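Local coordinates for protein double Glycine Motif Protease domain from AMS/PCAT Transporter (Lachnospiraceae bacterium C6A11, PDB 6MPZ) that probably cleaves leader peptides after a double-glycine motif, as a C39 family cysteine peptidase domain serving export of lantibiotic-type peptides, at residues Ala37-Trp42 against Tyr71-Lys76; Phe99-Val104 against Ile115-Lys120. All blocks are in the same frame, centred on the assembly; numbering follows the deposited sequence.

Contact 1 (Ala37-Trp42 against Tyr71-Lys76); sequences AYYKKW and YGLEAK
Lys41 and Tyr71 bring the two backbones to 7.6 Å between their CA atoms, while Tyr39 CA and Leu73 CA stand 9.1 Å apart, so side chains must bridge the gap. Both segments leave helices here: Lys40 and Gly72, each at positive phi, are the C-prime residues of Schellman motifs that end helices 27-38 and 61-70, and the contact packs the end of the first against the turn from the second into strand 74-79. Leu73 carries the apolar half. Its CD2 methyl lies over one face of the Tyr39 ring in a CH-pi contact, 4.1 Å from the ring centroid and displaced toward the CG-CD2 side. Tyr38 occupies the other face, its CD2 above the ring centre, sandwiching the ring. The same Leu73 methyl meets Lys41 CE at 3.7 Å, the two side chains running oppositely past each other. Extended as far as CE, the lysine bends only at its last torsion (chi4 -66°); its end lies alongside the Tyr71 carbonyl, and the bend keeps NZ within a weak hydrogen bond of Tyr71 O, 3.3 Å. The Tyr71 ring turns from segment 37-42, its hydroxyl bonding to Asp51. Leu36 of helix 27-38 also touches Lys41, Tyr71 and Leu73. A carbonyl at a helix C-terminus carries partial negative charge, so the Lys41 ammonium probably gains some electrostatic stabilisation while its methylenes share the packing of Leu73.

Contact 2 (Phe99-Val104 against Ile115-Lys120); sequences FNHFVV and INDPAK
His101 reaches across the hairpin to Asp117. From CB, with CG anti to the backbone N (chi1 -169°), the ring is carried toward segment 115-120. NE2, at the far edge, donates to Asp117 OD1 at 2.7 Å in an almost straight bond (169°). CD2 and CE1 flank that bond: CD2 lies 3.7 Å from Asp117 OD1, and CE1 comes to 4.1 Å from Ala119 CB. The acceptor lies practically in the imidazole plane, yet the ring and carboxylate planes are turned 48° apart and NE2 approaches OD1 from above the carboxylate. From the opposite face of that carboxylate comes Ala119 N, 2.8 Å from Asp117 OD1, closing an Asx turn. Two donors thus grip one oxygen and restrain the carboxylate's rotation. The other ring nitrogen, ND1, bonds to the backbone of the bound peptide, and His101 also touches Cys27; with Asp117 this matches the Cys-His-Asp triad expected of a C39 peptidase. Beside the pair, Val103 CG1 packs 3.8 Å from Asp117 CG, while Val103 CB meets Ile115 CG2. Val104 and Asn116 form an antiparallel hydrogen-bonded pair, Val104 N to Asn116 O 3.0 Å and Asn116 N to Val104 O 2.9 Å. Their side chains face Met34 of helix 27-38, and Pro118 touches Ser31 of that helix; Val103 and Ile115 instead pack on Trp97 of strand 93-97, the sheet neighbour of strand 101-109.

Overall arrangement
Helix 27-38 connects the two contacts: contact 1 lies at its C-terminal end, whereas Cys27, at its start, touches His101 of contact 2. Their centres are 18 Å apart on opposite sides of the chain's centre, and their nearest atoms remain about 7 Å from each other. Both also reach one antiparallel sheet, contact 1 through its outermost strand 74-79 and contact 2 through the inner hairpin of strands 101-109 and 112-117. Contact 2 holds the probable catalytic pair and binds the peptide; contact 1 is structural packing, though Lys76 on its strand touches the peptide backbone. The pairing illustrates how one helix can span peripheral packing and an active site.

Contact 1 (Ala37-Trp42 against Tyr71-Lys76)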
# COMPACT_ATOMS: atom_id res chain seq x y z
N ALA A 37 7.52 8.50 0.90
CA ALA A 37 8.02 9.49 -0.05
C ALA A 37 6.94 10.47 -0.51
O ALA A 37 7.23 11.64 -0.68
CB ALA A 37 8.67 8.79 -1.24
N TYR A 38 5.68 10.01 -0.66
CA TYR A 38 4.54 10.88 -0.98
C TYR A 38 4.37 11.96 0.10
O TYR A 38 4.08 13.12 -0.22
CB TYR A 38 3.24 10.07 -1.16
CG TYR A 38 1.98 10.90 -1.36
CD1 TYR A 38 1.61 11.37 -2.63
CD2 TYR A 38 1.18 11.25 -0.28
CE1 TYR A 38 0.43 12.13 -2.81
CE2 TYR A 38 0.01 12.02 -0.44
CZ TYR A 38 -0.35 12.48 -1.68
OH TYR A 38 -1.53 13.20 -1.79
N TYR A 39 4.53 11.56 1.37
CA TYR A 39 4.39 12.51 2.51
C TYR A 39 5.72 13.19 2.86
O TYR A 39 5.78 13.94 3.84
CB TYR A 39 3.82 11.80 3.74
CG TYR A 39 2.38 11.38 3.55
CD1 TYR A 39 1.35 12.31 3.65
CD2 TYR A 39 2.03 10.04 3.26
CE1 TYR A 39 0.01 11.94 3.47
CE2 TYR A 39 0.72 9.66 3.07
CZ TYR A 39 -0.30 10.61 3.18
OH TYR A 39 -1.62 10.28 2.99
N LYS A 40 6.76 12.94 2.05
CA LYS A 40 8.11 13.46 2.26
C LYS A 40 8.70 13.06 3.62
O LYS A 40 9.39 13.85 4.24
CB LYS A 40 8.16 14.98 2.01
CG LYS A 40 7.98 15.34 0.52
CD LYS A 40 7.31 16.64 0.20
CE LYS A 40 8.16 17.86 0.44
NZ LYS A 40 7.70 18.93 -0.48
N LYS A 41 8.40 11.84 4.08
CA LYS A 41 9.05 11.26 5.27
C LYS A 41 10.20 10.45 4.80
O LYS A 41 10.03 9.38 4.22
CB LYS A 41 8.07 10.45 6.12
CG LYS A 41 7.09 11.37 6.85
CD LYS A 41 5.89 10.58 7.34
CE LYS A 41 4.84 11.48 7.97
NZ LYS A 41 5.39 12.10 9.21
N TRP A 42 11.39 11.00 5.00
CA TRP A 42 12.61 10.46 4.42
C TRP A 42 13.15 9.45 5.41
O TRP A 42 13.46 9.80 6.54
CB TRP A 42 13.61 11.59 4.13
CG TRP A 42 13.02 12.70 3.20
CD1 TRP A 42 13.01 14.07 3.43
CD2 TRP A 42 12.36 12.52 1.93
NE1 TRP A 42 12.40 14.73 2.38
CE2 TRP A 42 11.99 13.80 1.46
CE3 TRP A 42 12.06 11.38 1.15
CZ2 TRP A 42 11.33 13.99 0.24
CZ3 TRP A 42 11.40 11.57 -0.08
CH2 TRP A 42 11.04 12.86 -0.51
N TYR A 71 6.57 5.91 12.08
CA TYR A 71 7.02 7.05 11.24
C TYR A 71 6.04 8.23 11.21
O TYR A 71 6.20 9.13 10.39
CB TYR A 71 7.27 6.59 9.80
CG TYR A 71 8.27 5.47 9.62
CD1 TYR A 71 9.49 5.46 10.31
CD2 TYR A 71 8.01 4.45 8.70
CE1 TYR A 71 10.41 4.44 10.11
CE2 TYR A 71 8.91 3.42 8.49
CZ TYR A 71 10.11 3.42 9.19
OH TYR A 71 10.99 2.38 8.93
N GLY A 72 5.02 8.23 12.07
CA GLY A 72 4.14 9.40 12.23
C GLY A 72 2.86 9.42 11.40
O GLY A 72 2.10 10.37 11.48
N LEU A 73 2.60 8.36 10.63
CA LEU A 73 1.36 8.24 9.90
C LEU A 73 0.31 7.50 10.71
O LEU A 73 0.61 6.51 11.38
CB LEU A 73 1.60 7.49 8.58
CG LEU A 73 2.53 8.14 7.56
CD1 LEU A 73 2.74 7.19 6.39
CD2 LEU A 73 1.93 9.44 7.07
N GLU A 74 -0.92 7.96 10.64
CA GLU A 74 -2.03 7.17 11.12
C GLU A 74 -2.27 6.11 10.03
O GLU A 74 -2.23 6.41 8.83
CB GLU A 74 -3.26 8.03 11.32
CG GLU A 74 -4.31 7.34 12.14
CD GLU A 74 -5.72 7.69 11.73
OE1 GLU A 74 -6.06 8.90 11.65
OE2 GLU A 74 -6.48 6.74 11.47
N ALA A 75 -2.49 4.87 10.45
CA ALA A 75 -2.62 3.74 9.56
C ALA A 75 -3.70 2.73 10.01
O ALA A 75 -3.64 2.20 11.13
CB ALA A 75 -1.27 3.04 9.47
N LYS A 76 -4.60 2.38 9.08
CA LYS A 76 -5.68 1.44 9.33
C LYS A 76 -5.81 0.43 8.20
O LYS A 76 -5.58 0.75 7.05
CB LYS A 76 -6.99 2.20 9.49
CG LYS A 76 -7.07 2.94 10.83
CD LYS A 76 -8.45 3.52 11.12
CE LYS A 76 -8.75 4.81 10.37
NZ LYS A 76 -9.52 5.84 11.17

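Contact 2 (Phe99-Val104 against Ile115-Lys120)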
# COMPACT_ATOMS: atom_id res chain seq x y z
N PHE A 99 -2.85 -12.50 -3.72
CA PHE A 99 -2.60 -13.25 -2.46
C PHE A 99 -1.12 -13.40 -2.06
O PHE A 99 -0.82 -14.06 -1.10
CB PHE A 99 -3.34 -14.62 -2.48
CG PHE A 99 -4.82 -14.50 -2.71
CD1 PHE A 99 -5.67 -14.18 -1.65
CD2 PHE A 99 -5.37 -14.62 -3.99
CE1 PHE A 99 -7.05 -14.02 -1.85
CE2 PHE A 99 -6.74 -14.46 -4.19
CZ PHE A 99 -7.58 -14.15 -3.11
N ASN A 100 -0.25 -12.67 -2.74
CA ASN A 100 1.21 -12.86 -2.86
C ASN A 100 2.11 -11.65 -2.61
O ASN A 100 3.32 -11.79 -2.42
CB ASN A 100 1.45 -12.93 -4.39
CG ASN A 100 1.61 -14.29 -4.88
OD1 ASN A 100 2.36 -14.54 -5.81
ND2 ASN A 100 0.90 -15.20 -4.27
N HIS A 101 1.53 -10.46 -2.79
CA HIS A 101 2.26 -9.29 -3.29
C HIS A 101 1.56 -8.04 -2.73
O HIS A 101 0.37 -8.06 -2.34
CB HIS A 101 2.31 -9.34 -4.84
CG HIS A 101 3.23 -8.34 -5.50
ND1 HIS A 101 4.58 -8.26 -5.22
CD2 HIS A 101 3.00 -7.43 -6.47
CE1 HIS A 101 5.14 -7.34 -5.98
NE2 HIS A 101 4.20 -6.80 -6.73
N PHE A 102 2.35 -6.98 -2.61
CA PHE A 102 1.84 -5.68 -2.24
C PHE A 102 2.23 -4.72 -3.34
O PHE A 102 3.37 -4.74 -3.84
CB PHE A 102 2.40 -5.19 -0.92
CG PHE A 102 1.89 -5.93 0.26
CD1 PHE A 102 0.56 -5.84 0.64
CD2 PHE A 102 2.75 -6.72 1.03
CE1 PHE A 102 0.09 -6.52 1.73
CE2 PHE A 102 2.27 -7.42 2.12
CZ PHE A 102 0.95 -7.32 2.47
N VAL A 103 1.27 -3.88 -3.73
CA VAL A 103 1.49 -2.80 -4.66
C VAL A 103 0.91 -1.51 -4.07
O VAL A 103 0.12 -1.55 -3.11
CB VAL A 103 0.91 -3.10 -6.02
CG1 VAL A 103 1.49 -4.40 -6.57
CG2 VAL A 103 -0.64 -3.15 -5.98
N VAL A 104 1.31 -0.36 -4.64
CA VAL A 104 0.77 0.94 -4.22
C VAL A 104 -0.30 1.42 -5.19
O VAL A 104 -0.00 1.57 -6.37
CB VAL A 104 1.85 2.02 -4.15
CG1 VAL A 104 1.21 3.37 -3.72
CG2 VAL A 104 2.91 1.61 -3.16
N ILE A 115 -1.21 2.10 -10.55
CA ILE A 115 -0.47 1.38 -9.53
C ILE A 115 1.05 1.59 -9.73
O ILE A 115 1.52 1.75 -10.86
CB ILE A 115 -0.89 -0.10 -9.63
CG1 ILE A 115 -2.27 -0.27 -8.97
CG2 ILE A 115 0.12 -1.05 -9.05
CD1 ILE A 115 -2.96 -1.55 -9.31
N ASN A 116 1.77 1.68 -8.62
CA ASN A 116 3.25 1.50 -8.61
C ASN A 116 3.47 0.11 -8.05
O ASN A 116 3.28 -0.12 -6.86
CB ASN A 116 3.93 2.58 -7.73
CG ASN A 116 4.04 3.93 -8.45
OD1 ASN A 116 3.79 4.03 -9.66
ND2 ASN A 116 4.39 5.00 -7.68
N ASP A 117 3.76 -0.82 -8.95
CA ASP A 117 4.06 -2.19 -8.61
C ASP A 117 5.58 -2.30 -8.36
O ASP A 117 6.38 -2.02 -9.25
CB ASP A 117 3.65 -3.10 -9.78
CG ASP A 117 3.89 -4.57 -9.48
OD1 ASP A 117 4.77 -4.97 -8.66
OD2 ASP A 117 3.17 -5.37 -10.09
N PRO A 118 6.01 -2.73 -7.15
CA PRO A 118 7.46 -2.81 -6.86
C PRO A 118 8.24 -3.78 -7.76
O PRO A 118 9.45 -3.63 -7.89
CB PRO A 118 7.51 -3.25 -5.40
CG PRO A 118 6.18 -2.98 -4.83
CD PRO A 118 5.19 -3.03 -5.96
N ALA A 119 7.55 -4.74 -8.37
CA ALA A 119 8.15 -5.66 -9.35
C ALA A 119 8.18 -5.13 -10.76
O ALA A 119 8.92 -5.65 -11.58
CB ALA A 119 7.42 -7.00 -9.33
N LYS A 120 7.33 -4.15 -11.09
CA LYS A 120 7.20 -3.69 -12.49
C LYS A 120 7.35 -2.21 -12.72
O LYS A 120 7.60 -1.84 -13.84
CB LYS A 120 5.87 -4.21 -13.08
CG LYS A 120 5.84 -5.73 -13.20
CD LYS A 120 4.77 -6.24 -14.16
CE LYS A 120 3.36 -6.08 -13.62
NZ LYS A 120 2.38 -5.93 -14.74